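Local coordinates for carbohydrate-binding protein (Flavonifractor plautii, PDB 6N1B) that probably removes the acetyl group from N-acetylgalactosamine of the blood group A antigen and binds the blood group B trisaccharide in its carbohydrate pocket, at residues 58-63 with 123-128; 71-76 with 85-90; 148-153 with 193-198; 154-159 with 183-188; 213-218 with 240-245. One frame throughout, in Å; residues are numbered along the deposited sequence. Where two conformers were deposited one is given.

Contact 1: 58-63 with 123-128; sequences VVLEEP and MVYNAE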
# COMPACT_ATOMS: atom_id res chain seq x y z
N VAL A 58 5.20 -6.80 4.21
CA VAL A 58 6.62 -7.02 4.32
C VAL A 58 6.85 -8.54 4.51
O VAL A 58 6.26 -9.10 5.42
CB VAL A 58 7.23 -6.24 5.49
CG1 VAL A 58 8.71 -6.60 5.64
CG2 VAL A 58 7.06 -4.71 5.35
N VAL A 59 7.61 -9.11 3.59
CA VAL A 59 7.97 -10.53 3.66
C VAL A 59 9.45 -10.66 3.99
O VAL A 59 10.27 -10.19 3.21
CB VAL A 59 7.64 -11.30 2.34
CG1 VAL A 59 7.90 -12.81 2.54
CG2 VAL A 59 6.21 -11.03 1.95
N LEU A 60 9.81 -11.34 5.06
CA LEU A 60 11.18 -11.49 5.51
C LEU A 60 11.64 -12.94 5.37
O LEU A 60 10.85 -13.83 5.48
CB LEU A 60 11.20 -11.11 6.98
CG LEU A 60 10.73 -9.77 7.35
CD1 LEU A 60 10.65 -9.61 8.88
CD2 LEU A 60 11.55 -8.61 6.74
N GLU A 61 12.98 -13.05 5.30
CA GLU A 61 13.67 -14.26 5.22
C GLU A 61 13.65 -15.09 6.52
O GLU A 61 13.60 -16.35 6.57
CB GLU A 61 15.20 -13.87 4.78
CG GLU A 61 15.36 -12.41 4.25
CD GLU A 61 15.24 -11.33 5.37
OE1 GLU A 61 15.79 -11.61 6.54
OE2 GLU A 61 14.64 -10.24 5.07
N GLU A 62 13.67 -14.35 7.58
CA GLU A 62 13.70 -14.87 8.95
C GLU A 62 12.70 -14.11 9.76
O GLU A 62 12.39 -12.94 9.50
CB GLU A 62 15.10 -14.64 9.50
CG GLU A 62 16.23 -15.41 8.81
CD GLU A 62 17.58 -14.89 9.21
OE1 GLU A 62 17.72 -14.05 10.05
OE2 GLU A 62 18.49 -15.41 8.57
N PRO A 63 12.08 -14.77 10.74
CA PRO A 63 11.04 -14.10 11.56
C PRO A 63 11.51 -12.89 12.33
O PRO A 63 12.64 -12.85 12.77
CB PRO A 63 10.49 -15.19 12.44
CG PRO A 63 11.56 -16.22 12.55
CD PRO A 63 12.37 -16.14 11.25
N MET A 123 4.94 0.14 4.61
CA MET A 123 5.87 -0.21 5.69
C MET A 123 7.11 -0.87 5.10
O MET A 123 7.06 -1.70 4.18
CB MET A 123 5.14 -1.15 6.64
CG MET A 123 5.92 -1.64 7.86
SD MET A 123 4.91 -2.35 9.13
CE MET A 123 4.39 -3.85 8.32
N VAL A 124 8.23 -0.50 5.72
CA VAL A 124 9.56 -1.00 5.37
C VAL A 124 10.24 -1.65 6.57
O VAL A 124 10.16 -1.11 7.66
CB VAL A 124 10.41 0.19 4.88
CG1 VAL A 124 11.77 -0.26 4.31
CG2 VAL A 124 9.73 0.90 3.82
N TYR A 125 10.93 -2.76 6.33
CA TYR A 125 11.87 -3.30 7.30
C TYR A 125 13.22 -2.63 7.18
O TYR A 125 13.78 -2.56 6.08
CB TYR A 125 12.03 -4.80 7.10
CG TYR A 125 13.03 -5.42 8.05
CD1 TYR A 125 12.79 -5.42 9.39
CD2 TYR A 125 14.21 -5.92 7.59
CE1 TYR A 125 13.65 -5.95 10.30
CE2 TYR A 125 15.14 -6.52 8.48
CZ TYR A 125 14.89 -6.50 9.83
OH TYR A 125 15.85 -7.02 10.70
N ASN A 126 13.68 -2.06 8.28
CA ASN A 126 14.98 -1.40 8.37
C ASN A 126 15.96 -2.43 9.04
O ASN A 126 15.87 -2.68 10.21
CB ASN A 126 14.87 -0.14 9.22
CG ASN A 126 16.15 0.65 9.21
OD1 ASN A 126 17.21 0.09 9.40
ND2 ASN A 126 16.04 2.00 9.15
N ALA A 127 16.78 -3.02 8.20
CA ALA A 127 17.72 -4.07 8.71
C ALA A 127 18.71 -3.52 9.68
O ALA A 127 19.07 -4.19 10.65
CB ALA A 127 18.40 -4.75 7.51
N GLU A 128 19.24 -2.33 9.43
CA GLU A 128 20.25 -1.79 10.32
C GLU A 128 19.76 -1.59 11.75
O GLU A 128 20.52 -1.72 12.67
CB GLU A 128 20.74 -0.43 9.69
CG GLU A 128 21.84 0.26 10.42
CD GLU A 128 23.16 -0.29 9.96
OE1 GLU A 128 23.16 -1.02 8.90
OE2 GLU A 128 24.15 0.06 10.61
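Val-58 and Leu-60 of one sheet face Met-123 and Tyr-125 of the next, a worked example of how adjacent blades of a beta-propeller pack through side chains where no hydrogen bond links the two segments. The axes of strand segments 58-60 and 123-126 pass 7.8 Å apart and run in broadly the same direction, at 28° to each other, so methyl groups and a ring have to bridge the interval. Val-58 sends its two branches to different partners. CG2 heads for the facing backbone, lying 3.2 Å from Met-123 O, and the methionine, bent at its last torsion, brings CE to 4.1 Å from the same Val-58 CG2. The other branch stands opposite the backbone N (chi1 175°), which carries Val-58 CG1 to 4.0 Å from Tyr-125 CB. Next along the strand, Leu-60 CD2 reaches the root of the phenol from an oblique direction, 3.8 Å from Tyr-125 CG, the two side chains crossing at about a right angle.

A second shell positions these groups. Met-132, on the strand beside 116-126, touches Val-58, Leu-60 and Tyr-125 together, while backbone bonds to Trp-70 and Arg-68 tie Val-58 and Leu-60 into their own sheet. Asp-56 OD2 accepts a hydrogen bond from Met-123 N, which links the packing to a calcium ligand. Trp-64 makes an edge-to-face contact with the tyrosine, whose OH is bonded to Asp-130 OD1. Over one face of the Tyr-125 ring, toward its rim, Ala-127 N sits 3.8 Å above the plane.

Contact 2: 71-76 with 85-90; sequences AVYTPN and NPSIVA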
# COMPACT_ATOMS: atom_id res chain seq x y z
N ALA A 71 2.02 -6.87 7.97
CA ALA A 71 1.28 -6.03 7.08
C ALA A 71 0.76 -4.83 7.85
O ALA A 71 0.29 -4.93 8.98
CB ALA A 71 0.14 -6.79 6.38
N VAL A 72 0.76 -3.68 7.14
CA VAL A 72 -0.03 -2.51 7.57
C VAL A 72 -1.18 -2.32 6.59
O VAL A 72 -1.05 -2.71 5.42
CB VAL A 72 0.89 -1.28 7.67
CG1 VAL A 72 1.44 -0.82 6.28
CG2 VAL A 72 0.19 -0.09 8.43
N TYR A 73 -2.28 -1.80 7.05
CA TYR A 73 -3.43 -1.64 6.20
C TYR A 73 -4.35 -0.61 6.87
O TYR A 73 -4.11 -0.15 8.00
CB TYR A 73 -4.19 -2.99 6.02
CG TYR A 73 -4.74 -3.57 7.30
CD1 TYR A 73 -3.89 -4.17 8.25
CD2 TYR A 73 -6.05 -3.46 7.62
CE1 TYR A 73 -4.37 -4.61 9.43
CE2 TYR A 73 -6.55 -3.93 8.87
CZ TYR A 73 -5.68 -4.51 9.71
OH TYR A 73 -6.14 -5.00 10.93
N THR A 74 -5.43 -0.23 6.16
CA THR A 74 -6.43 0.70 6.79
C THR A 74 -7.82 0.13 6.57
O THR A 74 -8.21 -0.14 5.42
CB THR A 74 -6.39 2.06 6.13
OG1 THR A 74 -6.36 1.91 4.69
CG2 THR A 74 -5.20 2.86 6.54
N PRO A 75 -8.61 0.02 7.62
CA PRO A 75 -10.01 -0.12 7.41
C PRO A 75 -10.54 0.95 6.54
O PRO A 75 -9.99 2.06 6.45
CB PRO A 75 -10.62 0.06 8.87
CG PRO A 75 -9.45 -0.37 9.76
CD PRO A 75 -8.27 0.20 9.04
N ASN A 76 -11.68 0.73 5.86
CA ASN A 76 -12.40 1.82 5.19
C ASN A 76 -13.82 1.40 4.90
O ASN A 76 -14.08 0.22 4.67
CB ASN A 76 -11.71 2.28 3.90
CG ASN A 76 -12.01 3.74 3.57
OD1 ASN A 76 -12.33 4.53 4.46
ND2 ASN A 76 -11.90 4.07 2.23
N ASN A 85 -7.62 4.11 9.55
CA ASN A 85 -6.47 4.37 10.41
C ASN A 85 -5.52 3.24 10.39
O ASN A 85 -5.92 2.06 10.60
CB ASN A 85 -6.96 4.69 11.80
CG ASN A 85 -8.00 5.83 11.72
OD1 ASN A 85 -9.17 5.65 12.24
ND2 ASN A 85 -7.65 6.90 11.13
N PRO A 86 -4.23 3.51 10.13
CA PRO A 86 -3.20 2.43 10.07
C PRO A 86 -3.32 1.40 11.18
O PRO A 86 -3.40 1.75 12.36
CB PRO A 86 -1.88 3.20 10.12
CG PRO A 86 -2.23 4.48 9.45
CD PRO A 86 -3.68 4.79 9.83
N SER A 87 -3.32 0.14 10.76
CA SER A 87 -3.51 -1.04 11.57
C SER A 87 -2.45 -2.07 11.15
O SER A 87 -2.03 -2.10 9.99
CB SER A 87 -4.94 -1.56 11.37
OG SER A 87 -5.91 -0.63 11.86
N ILE A 88 -2.07 -2.93 12.12
CA ILE A 88 -1.01 -3.92 11.89
C ILE A 88 -1.54 -5.35 12.14
O ILE A 88 -2.27 -5.59 13.16
CB ILE A 88 0.16 -3.65 12.84
CG1 ILE A 88 0.83 -2.32 12.53
CG2 ILE A 88 1.18 -4.80 12.95
CD1 ILE A 88 1.70 -2.35 11.28
N VAL A 89 -1.13 -6.26 11.26
CA VAL A 89 -1.28 -7.69 11.52
C VAL A 89 0.06 -8.37 11.15
O VAL A 89 0.92 -7.80 10.45
CB VAL A 89 -2.47 -8.32 10.75
CG1 VAL A 89 -3.78 -7.98 11.43
CG2 VAL A 89 -2.46 -7.94 9.28
N ALA A 90 0.20 -9.63 11.55
CA ALA A 90 1.30 -10.49 11.26
C ALA A 90 0.82 -11.88 10.85
O ALA A 90 -0.36 -12.22 11.16
CB ALA A 90 2.33 -10.58 12.40
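Ala-71 and Val-89 exchange a pair of nearly straight backbone hydrogen bonds, Ala-71 N to Val-89 O at 2.9 Å with an angle of 170° at hydrogen, and Val-89 N to Ala-71 O at 3.0 Å. Tyr-73 and Ser-87 repeat the exchange two residues on, but both of their bonds are more bent, 144° at hydrogen. Between them Val-72 and Ile-88 form the non-hydrogen-bonded pair of this antiparallel hairpin. The turn end gains one further bond, from Ser-87 OG back to Asn-85 O at 3.0 Å.

Packing differs between the two faces. On the side of Ala-71, Tyr-73, Ser-87 and Val-89, the tyrosine takes the crowded position between its backbone N and carbonyl carbon (chi1 62°), which folds the ring over the neighbouring strand. Ser-87 CB makes a CH-pi contact with it, 3.8 Å from the centroid of the Tyr-73 ring, and Val-89 CG2 approaches Tyr-73 CE1 at 3.8 Å. The hydroxyl of the ring is held by Pro-39 O. On the other face Ile-88 CD1 lies 3.9 Å from Val-72 CB.

This buried hairpin joins the middle and outer strands of a three-stranded sheet. Strand 52-60 flanks 67-75 on its far side, with Ala-71, Val-72 and Tyr-73 touching it, whereas strand 116-126 of the next sheet packs against Val-72, Pro-86 and Ile-88.

Contact 3: 148-153 with 193-198; sequences AEVRLR and ITAIAS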
# COMPACT_ATOMS: atom_id res chain seq x y z
N ALA A 148 -1.54 18.46 4.09
CA ALA A 148 -1.38 17.06 4.44
C ALA A 148 0.04 16.78 4.89
O ALA A 148 0.96 17.63 4.76
CB ALA A 148 -1.69 16.16 3.24
N GLU A 149 0.24 15.57 5.41
CA GLU A 149 1.53 15.14 5.86
C GLU A 149 1.71 13.64 5.53
O GLU A 149 0.75 12.88 5.50
CB GLU A 149 1.72 15.28 7.38
CG GLU A 149 1.73 16.72 7.86
CD GLU A 149 1.98 16.87 9.34
OE1 GLU A 149 2.19 15.87 10.07
OE2 GLU A 149 2.02 18.02 9.81
N VAL A 150 2.95 13.24 5.28
CA VAL A 150 3.37 11.83 5.43
C VAL A 150 3.92 11.66 6.81
O VAL A 150 4.83 12.42 7.19
CB VAL A 150 4.36 11.38 4.31
CG1 VAL A 150 4.84 9.98 4.59
CG2 VAL A 150 3.72 11.51 2.94
N ARG A 151 3.34 10.76 7.59
CA ARG A 151 3.70 10.49 8.99
C ARG A 151 4.28 9.08 9.10
O ARG A 151 4.15 8.26 8.20
CB ARG A 151 2.49 10.68 9.85
CG ARG A 151 1.99 12.11 9.87
CD ARG A 151 0.70 12.34 10.69
NE ARG A 151 0.42 13.75 10.76
CZ ARG A 151 -0.50 14.32 11.56
NH1 ARG A 151 -1.42 13.56 12.13
NH2 ARG A 151 -0.43 15.62 11.80
N LEU A 152 4.92 8.85 10.24
CA LEU A 152 5.76 7.66 10.46
C LEU A 152 5.69 7.23 11.91
O LEU A 152 5.82 8.08 12.85
CB LEU A 152 7.18 8.00 10.10
CG LEU A 152 8.30 7.04 10.48
CD1 LEU A 152 8.15 5.67 9.80
CD2 LEU A 152 9.65 7.64 10.16
N ARG A 153 5.46 5.93 12.09
CA ARG A 153 5.64 5.29 13.42
C ARG A 153 6.56 4.09 13.19
O ARG A 153 6.44 3.37 12.21
CB ARG A 153 4.29 4.78 13.99
CG ARG A 153 3.43 5.92 14.58
CD ARG A 153 2.05 5.42 15.02
NE ARG A 153 1.25 6.49 15.60
CZ ARG A 153 1.12 6.77 16.90
NH1 ARG A 153 1.72 6.05 17.82
NH2 ARG A 153 0.35 7.81 17.27
N ILE A 193 6.22 10.74 13.87
CA ILE A 193 7.12 11.66 13.17
C ILE A 193 6.42 12.18 11.94
O ILE A 193 5.89 11.38 11.18
CB ILE A 193 8.47 10.97 12.89
CG1 ILE A 193 9.22 10.57 14.14
CG2 ILE A 193 9.36 11.79 11.93
CD1 ILE A 193 10.38 9.63 13.98
N THR A 194 6.54 13.51 11.71
CA THR A 194 6.14 14.10 10.44
C THR A 194 7.32 13.95 9.48
O THR A 194 8.36 14.59 9.70
CB THR A 194 5.65 15.51 10.57
OG1 THR A 194 4.54 15.60 11.42
CG2 THR A 194 5.43 16.12 9.20
N ALA A 195 7.23 13.08 8.48
CA ALA A 195 8.27 12.88 7.47
C ALA A 195 8.24 13.98 6.45
O ALA A 195 9.32 14.45 6.04
CB ALA A 195 8.15 11.52 6.87
N ILE A 196 7.07 14.37 5.94
CA ILE A 196 6.89 15.37 4.89
C ILE A 196 5.65 16.12 5.19
O ILE A 196 4.64 15.50 5.59
CB ILE A 196 6.83 14.75 3.45
CG1 ILE A 196 7.93 13.70 3.23
CG2 ILE A 196 6.92 15.78 2.39
CD1 ILE A 196 7.72 12.89 2.02
N ALA A 197 5.65 17.46 4.93
CA ALA A 197 4.41 18.24 4.99
C ALA A 197 4.22 18.96 3.67
O ALA A 197 5.21 19.39 3.02
CB ALA A 197 4.41 19.21 6.12
N SER A 198 2.95 19.18 3.28
CA SER A 198 2.65 20.01 2.11
C SER A 198 1.46 20.84 2.42
O SER A 198 0.51 20.42 3.04
CB SER A 198 2.29 19.11 0.89
OG SER A 198 1.87 19.95 -0.18
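Glu-149 and Thr-194 meet because both turn their first side-chain bond to the flank of their own backbone N: chi1 is -67° for the glutamate, which then runs extended, and -60° for Thr-194 OG1. The threonine hydroxyl accordingly donates to Glu-149 OE1 across the strands at 2.7 Å. Arg-151, two residues beyond the glutamate, has the same kind of first torsion and an extended chain, and its NE forms a salt bridge to Glu-149 OE1 at 2.8 Å. The two donors reach this oxygen from opposite faces of the carboxylate, gripping it between them and probably helping to keep it ionised. Trp-138 adds a cation-pi contact to the arginine.

Beneath this polar face the backbones pair antiparallel, and the register slips by one residue. Val-150 O accepts both from Ala-195 N at 2.8 Å and, on a lone pair, from Ile-196 N at 3.2 Å. On the opposite face from the carboxylate Val-150 CB rests 4.3 Å from Ile-196 CB, and Leu-152 CB keeps the same 4.3 Å from Ile-193 CB. At one end Ala-148 and Ser-198 form a regular hydrogen-bonded pair; at the other, Ile-193 N donates to Leu-152 O almost straight, at 175°.

Two consecutive residues, Ala-195 and Ile-196, opposite the single Val-150 define a classic beta bulge, here set where the third strand of a four-stranded propeller blade meets its edge strand, 193-198.

Contact 4: 154-159 with 183-188; sequences ISYDGV and RQVADG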
# COMPACT_ATOMS: atom_id res chain seq x y z
N ILE A 154 7.47 3.88 14.18
CA ILE A 154 8.48 2.81 14.10
C ILE A 154 8.22 1.81 15.24
O ILE A 154 7.71 2.19 16.33
CB ILE A 154 9.88 3.45 14.26
CG1 ILE A 154 10.19 4.33 13.05
CG2 ILE A 154 11.00 2.44 14.51
CD1 ILE A 154 11.33 5.31 13.21
N SER A 155 8.56 0.53 14.97
CA SER A 155 8.43 -0.46 16.04
C SER A 155 9.66 -1.37 16.04
O SER A 155 10.14 -1.80 14.96
CB SER A 155 7.18 -1.33 15.82
OG SER A 155 6.97 -2.29 16.86
N TYR A 156 10.10 -1.69 17.27
CA TYR A 156 11.07 -2.70 17.53
C TYR A 156 10.51 -4.11 17.84
O TYR A 156 11.20 -5.13 17.57
CB TYR A 156 12.02 -2.29 18.63
CG TYR A 156 12.79 -1.04 18.41
CD1 TYR A 156 13.87 -1.03 17.48
CD2 TYR A 156 12.57 0.13 19.07
CE1 TYR A 156 14.68 0.10 17.34
CE2 TYR A 156 13.38 1.28 18.95
CZ TYR A 156 14.46 1.24 18.07
OH TYR A 156 15.28 2.33 17.93
N ASP A 157 9.35 -4.11 18.49
CA ASP A 157 8.80 -5.33 19.07
C ASP A 157 7.55 -5.82 18.40
O ASP A 157 7.05 -6.89 18.72
CB ASP A 157 8.54 -5.17 20.61
CG ASP A 157 7.46 -4.17 20.94
OD1 ASP A 157 6.83 -3.59 20.05
OD2 ASP A 157 7.28 -3.95 22.17
N GLY A 158 7.04 -5.09 17.41
CA GLY A 158 5.83 -5.47 16.64
C GLY A 158 4.52 -5.11 17.31
O GLY A 158 3.44 -5.22 16.71
N VAL A 159 4.62 -4.69 18.59
CA VAL A 159 3.48 -4.41 19.43
C VAL A 159 3.24 -2.91 19.66
O VAL A 159 2.11 -2.39 19.63
CB VAL A 159 3.65 -5.19 20.83
CG1 VAL A 159 2.57 -4.81 21.81
CG2 VAL A 159 3.73 -6.66 20.61
N ARG A 183 15.75 -0.31 22.77
CA ARG A 183 14.84 -0.77 21.69
C ARG A 183 13.40 -0.67 22.17
O ARG A 183 12.66 -1.63 22.26
CB ARG A 183 15.14 -2.18 21.23
CG ARG A 183 16.48 -2.37 20.60
CD ARG A 183 16.77 -3.83 20.12
NE ARG A 183 15.73 -4.39 19.30
CZ ARG A 183 15.59 -4.15 18.03
NH1 ARG A 183 16.52 -3.38 17.41
NH2 ARG A 183 14.57 -4.59 17.37
N GLN A 184 13.02 0.58 22.45
CA GLN A 184 11.67 0.93 22.88
C GLN A 184 11.22 2.20 22.18
O GLN A 184 12.07 2.94 21.67
CB GLN A 184 11.60 1.09 24.38
CG GLN A 184 11.99 -0.10 25.21
CD GLN A 184 11.71 0.11 26.72
OE1 GLN A 184 10.55 0.07 27.19
NE2 GLN A 184 12.76 0.28 27.47
N VAL A 185 9.94 2.40 22.15
CA VAL A 185 9.29 3.59 21.56
C VAL A 185 8.34 4.21 22.55
O VAL A 185 7.77 3.51 23.38
CB VAL A 185 8.59 3.27 20.22
CG1 VAL A 185 9.53 2.64 19.20
CG2 VAL A 185 7.34 2.41 20.38
N ALA A 186 8.01 5.48 22.32
CA ALA A 186 6.84 6.12 22.88
C ALA A 186 5.72 5.87 21.87
O ALA A 186 5.91 6.20 20.67
CB ALA A 186 7.17 7.61 23.09
N ASP A 187 4.60 5.34 22.34
CA ASP A 187 3.56 5.00 21.43
C ASP A 187 2.16 5.56 21.73
O ASP A 187 1.17 4.92 21.40
CB ASP A 187 3.43 3.46 21.25
CG ASP A 187 2.76 2.77 22.44
OD1 ASP A 187 2.87 3.30 23.59
OD2 ASP A 187 2.21 1.63 22.25
N GLY A 188 2.15 6.76 22.33
CA GLY A 188 0.90 7.44 22.55
C GLY A 188 0.29 8.02 21.31
O GLY A 188 0.83 7.93 20.18
O HOH W 1 13.24 -5.73 20.30
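Tyr-156 and Arg-183 bury the most surface here, the arginine wrapping round the tyrosine from its alpha carbon to its guanidinium. Over one face of the phenol lies Arg-183 CA, a CH-pi contact at 3.8 Å from the centroid of the Tyr-156 ring. The chain of Arg-183 starts beside its own backbone N (chi1 -64°) and bends at its third torsion, so that the guanidinium doubles back toward the near side of the ring. There Tyr-156 CD1 sits over the guanidinium face, 3.5 Å from Arg-183 NH1; the two planes are 65° apart, well short of a parallel stack. The guanidinium has polar partners as well: NH2 and NH1 donate to the carbonyls of Asp-130 and Tyr-129, and a weak, long bond runs from Arg-183 NH2 to Tyr-156 O at 3.4 Å. A water in the guanidinium plane accepts from Arg-183 NE at 3.0 Å.

Val-185, third in buried area, fills the opposite flank. Its CG1 lies 3.4 Å from Ile-154 O and 3.9 Å from Tyr-156 CD2. Meanwhile Gln-184 O approaches the ring edge in plane, and the phenol oxygen is bonded to Trp-174 NE1.

What presents Tyr-156 is a compact turn. Ser-155 OG accepts from Gly-158 N at 2.9 Å, an ST motif, and Asp-157 OD1 accepts from Val-159 N, an Asx turn. Together they fold the chain as it leaves the third strand of the blade, 148-155, and packs against the small two-stranded sheet of 163-164 and 185-186.

Contact 5: 213-218 with 240-245; sequences DFRDVF and MRYSDD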
# COMPACT_ATOMS: atom_id res chain seq x y z
N ASP A 213 19.99 -0.28 -1.71
CA ASP A 213 21.25 -0.73 -1.13
C ASP A 213 22.46 -0.56 -2.06
O ASP A 213 23.55 -0.94 -1.66
CB ASP A 213 21.10 -2.18 -0.66
CG ASP A 213 22.12 -2.64 0.35
OD1 ASP A 213 22.85 -1.84 1.02
OD2 ASP A 213 22.13 -3.88 0.46
N PHE A 214 22.24 -0.07 -3.29
CA PHE A 214 23.36 0.24 -4.18
C PHE A 214 23.88 1.67 -3.84
O PHE A 214 24.98 1.81 -3.34
CB PHE A 214 22.98 0.14 -5.65
CG PHE A 214 22.84 -1.28 -6.08
CD1 PHE A 214 21.74 -2.08 -5.77
CD2 PHE A 214 23.74 -1.82 -6.97
CE1 PHE A 214 21.68 -3.38 -6.17
CE2 PHE A 214 23.62 -3.14 -7.43
CZ PHE A 214 22.57 -3.88 -7.08
N ARG A 215 23.04 2.66 -4.06
CA ARG A 215 23.34 4.07 -3.74
C ARG A 215 23.34 4.33 -2.24
O ARG A 215 23.87 5.35 -1.82
CB ARG A 215 22.41 4.98 -4.54
CG ARG A 215 22.73 5.13 -6.04
CD ARG A 215 21.68 5.77 -6.81
NE ARG A 215 20.24 5.33 -6.63
CZ ARG A 215 19.23 6.10 -7.02
NH1 ARG A 215 19.52 7.23 -7.85
NH2 ARG A 215 18.14 5.43 -7.00
N ASP A 216 22.62 3.49 -1.45
CA ASP A 216 22.49 3.60 -0.03
C ASP A 216 21.70 4.84 0.34
O ASP A 216 22.14 5.84 0.90
CB ASP A 216 23.79 3.48 0.69
CG ASP A 216 24.31 2.07 0.63
OD1 ASP A 216 23.48 1.13 0.88
OD2 ASP A 216 25.48 1.80 0.30
N VAL A 217 20.39 4.75 -0.04
CA VAL A 217 19.46 5.89 0.14
C VAL A 217 18.01 5.29 0.24
O VAL A 217 17.76 4.28 -0.48
CB VAL A 217 19.62 6.90 -1.04
CG1 VAL A 217 19.21 6.33 -2.39
CG2 VAL A 217 18.94 8.22 -0.74
N PHE A 218 17.19 5.89 1.06
CA PHE A 218 15.77 5.59 1.00
C PHE A 218 15.12 6.40 -0.13
O PHE A 218 15.46 7.60 -0.31
CB PHE A 218 15.08 5.92 2.36
CG PHE A 218 15.53 5.04 3.50
CD1 PHE A 218 16.70 5.26 4.19
CD2 PHE A 218 14.76 3.94 3.85
CE1 PHE A 218 17.09 4.47 5.25
CE2 PHE A 218 15.15 3.14 4.94
CZ PHE A 218 16.32 3.42 5.60
N MET A 240 9.32 11.30 -6.95
CA MET A 240 10.17 10.62 -5.99
C MET A 240 10.93 11.61 -5.15
O MET A 240 11.19 12.74 -5.55
CB MET A 240 11.13 9.64 -6.76
CG MET A 240 12.24 10.40 -7.46
SD MET A 240 13.15 9.40 -8.68
CE MET A 240 13.73 8.13 -7.64
N ARG A 241 11.28 11.17 -3.93
CA ARG A 241 12.11 11.88 -3.01
C ARG A 241 13.15 10.92 -2.42
O ARG A 241 12.91 9.71 -2.32
CB ARG A 241 11.30 12.47 -1.85
CG ARG A 241 10.28 13.48 -2.26
CD ARG A 241 9.37 13.77 -1.09
NE ARG A 241 8.48 14.98 -1.24
CZ ARG A 241 7.39 15.03 -1.88
NH1 ARG A 241 6.88 13.95 -2.46
NH2 ARG A 241 6.67 16.12 -1.97
N TYR A 242 14.29 11.48 -2.01
CA TYR A 242 15.37 10.76 -1.43
C TYR A 242 15.57 11.15 0.03
O TYR A 242 15.35 12.29 0.45
CB TYR A 242 16.64 11.05 -2.20
CG TYR A 242 16.66 10.53 -3.65
CD1 TYR A 242 16.95 9.24 -3.98
CD2 TYR A 242 16.40 11.41 -4.71
CE1 TYR A 242 17.05 8.78 -5.25
CE2 TYR A 242 16.47 10.97 -6.04
CZ TYR A 242 16.80 9.63 -6.30
OH TYR A 242 16.94 9.17 -7.61
N SER A 243 16.10 10.20 0.81
CA SER A 243 16.37 10.44 2.22
C SER A 243 17.56 9.55 2.69
O SER A 243 17.55 8.35 2.37
CB SER A 243 15.19 10.13 3.11
OG SER A 243 15.53 10.22 4.49
N ASP A 244 18.48 10.06 3.46
CA ASP A 244 19.50 9.23 4.05
C ASP A 244 19.01 8.22 5.07
O ASP A 244 19.66 7.22 5.35
CB ASP A 244 20.67 10.06 4.57
CG ASP A 244 21.57 10.53 3.45
OD1 ASP A 244 21.95 9.67 2.59
OD2 ASP A 244 21.91 11.72 3.42
N ASP A 245 17.91 8.52 5.75
CA ASP A 245 17.45 7.77 6.91
C ASP A 245 16.00 7.36 6.86
O ASP A 245 15.57 6.57 7.74
CB ASP A 245 17.76 8.57 8.21
CG ASP A 245 17.08 9.85 8.32
OD1 ASP A 245 16.35 10.32 7.41
OD2 ASP A 245 17.33 10.52 9.38
O HOH W 2 22.34 9.03 0.04
O HOH W 3 21.88 6.75 3.73
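Phe-218 and Ser-243 form an antiparallel hydrogen-bonded pair at the end of a propeller blade, where strands 217-224 and 237-243 meet just as the latter passes into an ST turn. This is the tight half of the contact. Phe-218 N donates to Ser-243 O at 2.8 Å, nearly along the C=O axis, and Ser-243 N returns a bond to Phe-218 O at 2.9 Å. The phenylalanine takes chi1 -66°, beside its backbone N, and thereby lays its ring against the turn: Asp-245 O stands above one face, while Ser-243 O and Asp-244 O lie at the edge in plane. Ser-243 OG holds that turn by accepting from Asp-245 N at 3.2 Å, and is itself bonded to Thr-248 O. Tyr-211 and Trp-249 pack around the same ring.

Away from the pairing the contact thins out. Val-217 still makes a close approach, its CG2 3.9 Å from Tyr-242 CB, but beyond it an exposed arginine reaches a partly exposed tyrosine. Arg-215 NH1 donates to Tyr-242 OH at 3.2 Å; the guanidinium and the phenol are almost perpendicular, 89° apart, and the hydroxyl is tilted from the guanidinium plane. The stronger partner of this arginine is Asp-212, in a salt bridge through NE. A G1 bulge at Asp-216 and Val-217, opposite Asp-212, shapes the loop here. Solvent links this loop to the other segment: one water donates to Asp-244 OD1 at 2.7 Å and, weakly, to Asp-216 O at 3.3 Å.

How the contacts relate
Within this five-bladed propeller, contacts 2, 3 and 5 pair strands inside a blade, whereas contact 1 joins two blades by apolar packing. Contact 2 is wholly buried and nested inside the loop that contact 1 closes; Met-123 touches Val-72 and Ile-88, so the two share one core. Contacts 3 and 4 share strand 148-155, and Arg-153 NH2 probably bonds Gly-188 O between them. Contacts 4 and 5, nearer the surface, bring in water and arginine, and each includes a turn that leaves a third strand with a Ser-x-Asp-Gly-x-x-Trp sequence, ending at Trp-161 and Trp-249. Ile-196 on Arg-241 joins contacts 3 and 5.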